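Long-range contact in cell shape-determining protein MreC (Listeria monocytogenes, PDB 2J5U), which is probably involved in forming and maintaining the shape of the bacterial cell: residues 139-150 with 159-167. Sequence-based numbering, arbitrary orientation.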
loop_
_atom_site.group_PDB
_atom_site.type_symbol
_atom_site.label_atom_id
_atom_site.label_comp_id
_atom_site.label_asym_id
_atom_site.label_seq_id
_atom_site.Cartn_x
_atom_site.Cartn_y
_atom_site.Cartn_z
ATOM N N VAL A 139 43.771 49.163 1.817
ATOM C CA VAL A 139 43.229 50.066 2.828
ATOM C C VAL A 139 42.091 49.300 3.503
ATOM O O VAL A 139 41.089 48.972 2.851
ATOM C CB VAL A 139 42.614 51.325 2.205
ATOM C CG1 VAL A 139 42.103 52.229 3.305
ATOM C CG2 VAL A 139 43.618 52.032 1.333
ATOM N N GLN A 140 42.238 49.012 4.794
ATOM C CA GLN A 140 41.205 48.277 5.510
ATOM C C GLN A 140 39.964 49.127 5.728
ATOM O O GLN A 140 40.052 50.292 6.108
ATOM C CB GLN A 140 41.725 47.800 6.856
ATOM C CG GLN A 140 42.976 46.980 6.770
ATOM C CD GLN A 140 43.391 46.450 8.115
ATOM O OE1 GLN A 140 43.178 47.099 9.140
ATOM N NE2 GLN A 140 43.998 45.274 8.127
ATOM N N GLY A 141 38.805 48.534 5.478
ATOM C CA GLY A 141 37.553 49.243 5.661
ATOM C C GLY A 141 36.423 48.237 5.633
ATOM O O GLY A 141 36.669 47.040 5.447
ATOM N N LYS A 142 35.190 48.698 5.832
ATOM C CA LYS A 142 34.058 47.779 5.789
ATOM C C LYS A 142 34.185 47.065 4.454
ATOM O O LYS A 142 33.752 45.931 4.280
ATOM C CB LYS A 142 32.736 48.549 5.883
ATOM C CG LYS A 142 32.409 49.026 7.292
ATOM C CD LYS A 142 31.087 49.780 7.347
ATOM C CE LYS A 142 30.736 50.177 8.780
ATOM N NZ LYS A 142 29.414 50.868 8.882
ATOM N N GLU A 143 34.812 47.762 3.519
ATOM C CA GLU A 143 35.078 47.244 2.194
ATOM C C GLU A 143 36.484 47.683 1.830
ATOM O O GLU A 143 36.764 48.878 1.727
ATOM C CB GLU A 143 34.073 47.793 1.193
ATOM C CG GLU A 143 32.715 47.147 1.319
ATOM C CD GLU A 143 31.670 47.837 0.470
ATOM O OE1 GLU A 143 31.408 49.039 0.720
ATOM O OE2 GLU A 143 31.114 47.183 -0.446
ATOM N N ASN A 144 37.365 46.705 1.652
ATOM C CA ASN A 144 38.759 46.948 1.307
ATOM C C ASN A 144 38.968 47.568 -0.070
ATOM O O ASN A 144 38.151 47.400 -0.977
ATOM C CB ASN A 144 39.518 45.630 1.390
ATOM C CG ASN A 144 39.529 45.071 2.783
ATOM O OD1 ASN A 144 39.840 43.905 2.997
ATOM N ND2 ASN A 144 39.198 45.916 3.752
ATOM N N ALA A 145 40.067 48.298 -0.214
ATOM C CA ALA A 145 40.431 48.924 -1.484
ATOM C C ALA A 145 41.919 48.652 -1.697
ATOM O O ALA A 145 42.672 48.509 -0.731
ATOM C CB ALA A 145 40.162 50.422 -1.444
ATOM N N PHE A 146 42.337 48.570 -2.953
ATOM C CA PHE A 146 43.730 48.294 -3.261
ATOM C C PHE A 146 44.402 49.417 -4.025
ATOM O O PHE A 146 43.759 50.160 -4.755
ATOM C CB PHE A 146 43.834 46.992 -4.046
ATOM C CG PHE A 146 43.278 45.817 -3.311
ATOM C CD1 PHE A 146 41.902 45.594 -3.265
ATOM C CD2 PHE A 146 44.118 44.961 -2.601
ATOM C CE1 PHE A 146 41.375 44.534 -2.517
ATOM C CE2 PHE A 146 43.595 43.898 -1.850
ATOM C CZ PHE A 146 42.227 43.688 -1.810
ATOM N N GLY A 147 45.706 49.544 -3.842
ATOM C CA GLY A 147 46.434 50.591 -4.524
ATOM C C GLY A 147 47.931 50.372 -4.440
ATOM O O GLY A 147 48.400 49.349 -3.931
ATOM N N ILE A 148 48.683 51.340 -4.948
ATOM C CA ILE A 148 50.131 51.255 -4.928
ATOM C C ILE A 148 50.738 52.402 -4.128
ATOM O O ILE A 148 50.426 53.565 -4.367
ATOM C CB ILE A 148 50.704 51.308 -6.354
ATOM C CG1 ILE A 148 50.027 50.259 -7.236
ATOM C CG2 ILE A 148 52.188 51.051 -6.309
ATOM C CD1 ILE A 148 50.246 48.831 -6.781
ATOM N N ILE A 149 51.573 52.075 -3.153
ATOM C CA ILE A 149 52.240 53.119 -2.392
ATOM C C ILE A 149 53.390 53.487 -3.325
ATOM O O ILE A 149 54.130 52.611 -3.783
ATOM C CB ILE A 149 52.822 52.594 -1.070
ATOM C CG1 ILE A 149 51.698 52.209 -0.101
ATOM C CG2 ILE A 149 53.747 53.648 -0.477
ATOM C CD1 ILE A 149 50.922 53.352 0.427
ATOM N N ASN A 150 53.548 54.768 -3.614
ATOM C CA ASN A 150 54.587 55.173 -4.538
ATOM C C ASN A 150 54.939 56.644 -4.410
ATOM O O ASN A 150 54.321 57.492 -5.044
ATOM C CB ASN A 150 54.113 54.885 -5.953
ATOM C CG ASN A 150 55.108 55.306 -6.992
ATOM O OD1 ASN A 150 54.758 55.953 -7.976
ATOM N ND2 ASN A 150 56.361 54.934 -6.791
ATOM N N LEU A 159 53.414 59.320 2.692
ATOM C CA LEU A 159 53.511 58.340 1.618
ATOM C C LEU A 159 52.301 58.531 0.704
ATOM O O LEU A 159 51.207 58.845 1.185
ATOM C CB LEU A 159 53.472 56.933 2.207
ATOM C CG LEU A 159 54.720 56.054 2.327
ATOM C CD1 LEU A 159 55.979 56.830 2.012
ATOM C CD2 LEU A 159 54.758 55.467 3.736
ATOM N N GLU A 160 52.495 58.353 -0.603
ATOM C CA GLU A 160 51.411 58.488 -1.576
ATOM C C GLU A 160 50.774 57.146 -1.944
ATOM O O GLU A 160 51.441 56.262 -2.473
ATOM C CB GLU A 160 51.910 59.130 -2.872
ATOM C CG GLU A 160 51.820 60.640 -2.921
ATOM C CD GLU A 160 51.849 61.171 -4.352
ATOM O OE1 GLU A 160 50.884 60.895 -5.106
ATOM O OE2 GLU A 160 52.831 61.855 -4.727
ATOM N N LEU A 161 49.483 56.999 -1.673
ATOM C CA LEU A 161 48.765 55.776 -2.013
ATOM C C LEU A 161 48.008 56.120 -3.278
ATOM O O LEU A 161 47.026 56.850 -3.226
ATOM C CB LEU A 161 47.769 55.418 -0.921
ATOM C CG LEU A 161 47.535 53.927 -0.706
ATOM C CD1 LEU A 161 46.264 53.760 0.096
ATOM C CD2 LEU A 161 47.437 53.198 -2.032
ATOM N N LYS A 162 48.464 55.605 -4.411
ATOM C CA LYS A 162 47.831 55.916 -5.689
ATOM C C LYS A 162 46.923 54.825 -6.243
ATOM O O LYS A 162 47.078 53.639 -5.940
ATOM C CB LYS A 162 48.897 56.217 -6.748
ATOM C CG LYS A 162 49.929 57.260 -6.366
ATOM C CD LYS A 162 50.977 57.386 -7.461
ATOM C CE LYS A 162 52.028 58.432 -7.122
ATOM N NZ LYS A 162 53.052 58.538 -8.198
ATOM N N GLN A 163 45.973 55.251 -7.067
ATOM C CA GLN A 163 45.042 54.353 -7.735
ATOM C C GLN A 163 43.959 53.650 -6.954
ATOM O O GLN A 163 43.667 52.488 -7.221
ATOM C CB GLN A 163 45.822 53.312 -8.512
ATOM C CG GLN A 163 46.431 53.887 -9.736
ATOM C CD GLN A 163 47.221 52.875 -10.505
ATOM O OE1 GLN A 163 48.324 52.491 -10.105
ATOM N NE2 GLN A 163 46.662 52.423 -11.623
ATOM N N LEU A 164 43.359 54.342 -5.998
ATOM C CA LEU A 164 42.280 53.763 -5.231
ATOM C C LEU A 164 41.029 54.037 -6.042
ATOM O O LEU A 164 40.962 55.029 -6.761
ATOM C CB LEU A 164 42.179 54.424 -3.860
ATOM C CG LEU A 164 43.309 54.065 -2.898
ATOM C CD1 LEU A 164 44.596 54.603 -3.458
ATOM C CD2 LEU A 164 43.060 54.651 -1.515
ATOM N N PRO A 165 40.030 53.148 -5.958
ATOM C CA PRO A 165 38.779 53.325 -6.707
ATOM C C PRO A 165 38.181 54.707 -6.467
ATOM O O PRO A 165 38.098 55.161 -5.330
ATOM C CB PRO A 165 37.898 52.193 -6.182
ATOM C CG PRO A 165 38.459 51.912 -4.798
ATOM C CD PRO A 165 39.940 52.005 -5.035
ATOM N N TYR A 166 37.760 55.367 -7.543
ATOM C CA TYR A 166 37.209 56.719 -7.460
ATOM C C TYR A 166 35.843 56.858 -6.800
ATOM O O TYR A 166 35.478 57.944 -6.359
ATOM C CB TYR A 166 37.128 57.331 -8.853
ATOM C CG TYR A 166 35.944 56.841 -9.649
ATOM C CD1 TYR A 166 34.697 57.471 -9.548
ATOM C CD2 TYR A 166 36.057 55.728 -10.488
ATOM C CE1 TYR A 166 33.588 57.001 -10.267
ATOM C CE2 TYR A 166 34.956 55.251 -11.210
ATOM C CZ TYR A 166 33.728 55.893 -11.094
ATOM O OH TYR A 166 32.654 55.428 -11.813
ATOM N N ASP A 167 35.084 55.775 -6.731
ATOM C CA ASP A 167 33.754 55.849 -6.138
ATOM C C ASP A 167 33.671 55.400 -4.685
ATOM O O ASP A 167 32.624 55.523 -4.049
ATOM C CB ASP A 167 32.794 55.027 -6.972
ATOM C CG ASP A 167 33.326 53.651 -7.249
ATOM O OD1 ASP A 167 33.444 52.854 -6.291
ATOM O OD2 ASP A 167 33.646 53.373 -8.426
#
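Ile-148 and Lys-162 form an antiparallel hydrogen-bonded pair in the beta hairpin made by strands 145-153 and 158-165. The hairpin is part of one of the two six-stranded antiparallel barrels of MreC. Ile-148 N donates to Lys-162 O at 3.0 Å, and Lys-162 N returns a bond to Ile-148 O. Asn-150 N continues the ladder with a bond to Glu-160 O.

The side chain of Lys-162 runs alongside strand 145-153, toward Asn-150. Its CB lies 3.9 Å from Ile-148 O. CG stands beside the backbone N of Lys-162 (chi1 -52°), and from there the chain is fully extended. CD passes both oxygens of Asn-150, and CE comes to 3.2 Å from Asn-150 O. NZ then bonds to Asn-150 OD1 from above the carbonyl plane, 36° out of it. The other end of this amide is held too: Asn-150 ND2 donates to the backbone oxygens of Asn-133 and Val-131. Bonds at both OD1 and ND2 should limit rotation of the amide.

Ile-149 and Leu-161 form the next, non-hydrogen-bonded pair and turn to the other face of the sheet. Ile-149 CD1 meets Leu-161 CG at 3.6 Å, while its CG2 branch reaches Leu-159 CG. Both Ile-149 and Leu-161 also touch Ile-210 of strand 205-212, so this face is an apolar layer spanning several strands.

Toward Gly-147 the packing involves the branches of Leu-161. CD1 meets Val-139 CG2, which also touches Leu-164. At the far end Ala-145 packs on the ring of Pro-165, and Tyr-217 of a second subunit also packs on that proline. Leu-161 CD2 lies 3.7 Å from Gly-147 CA, over backbone that carries no side chain.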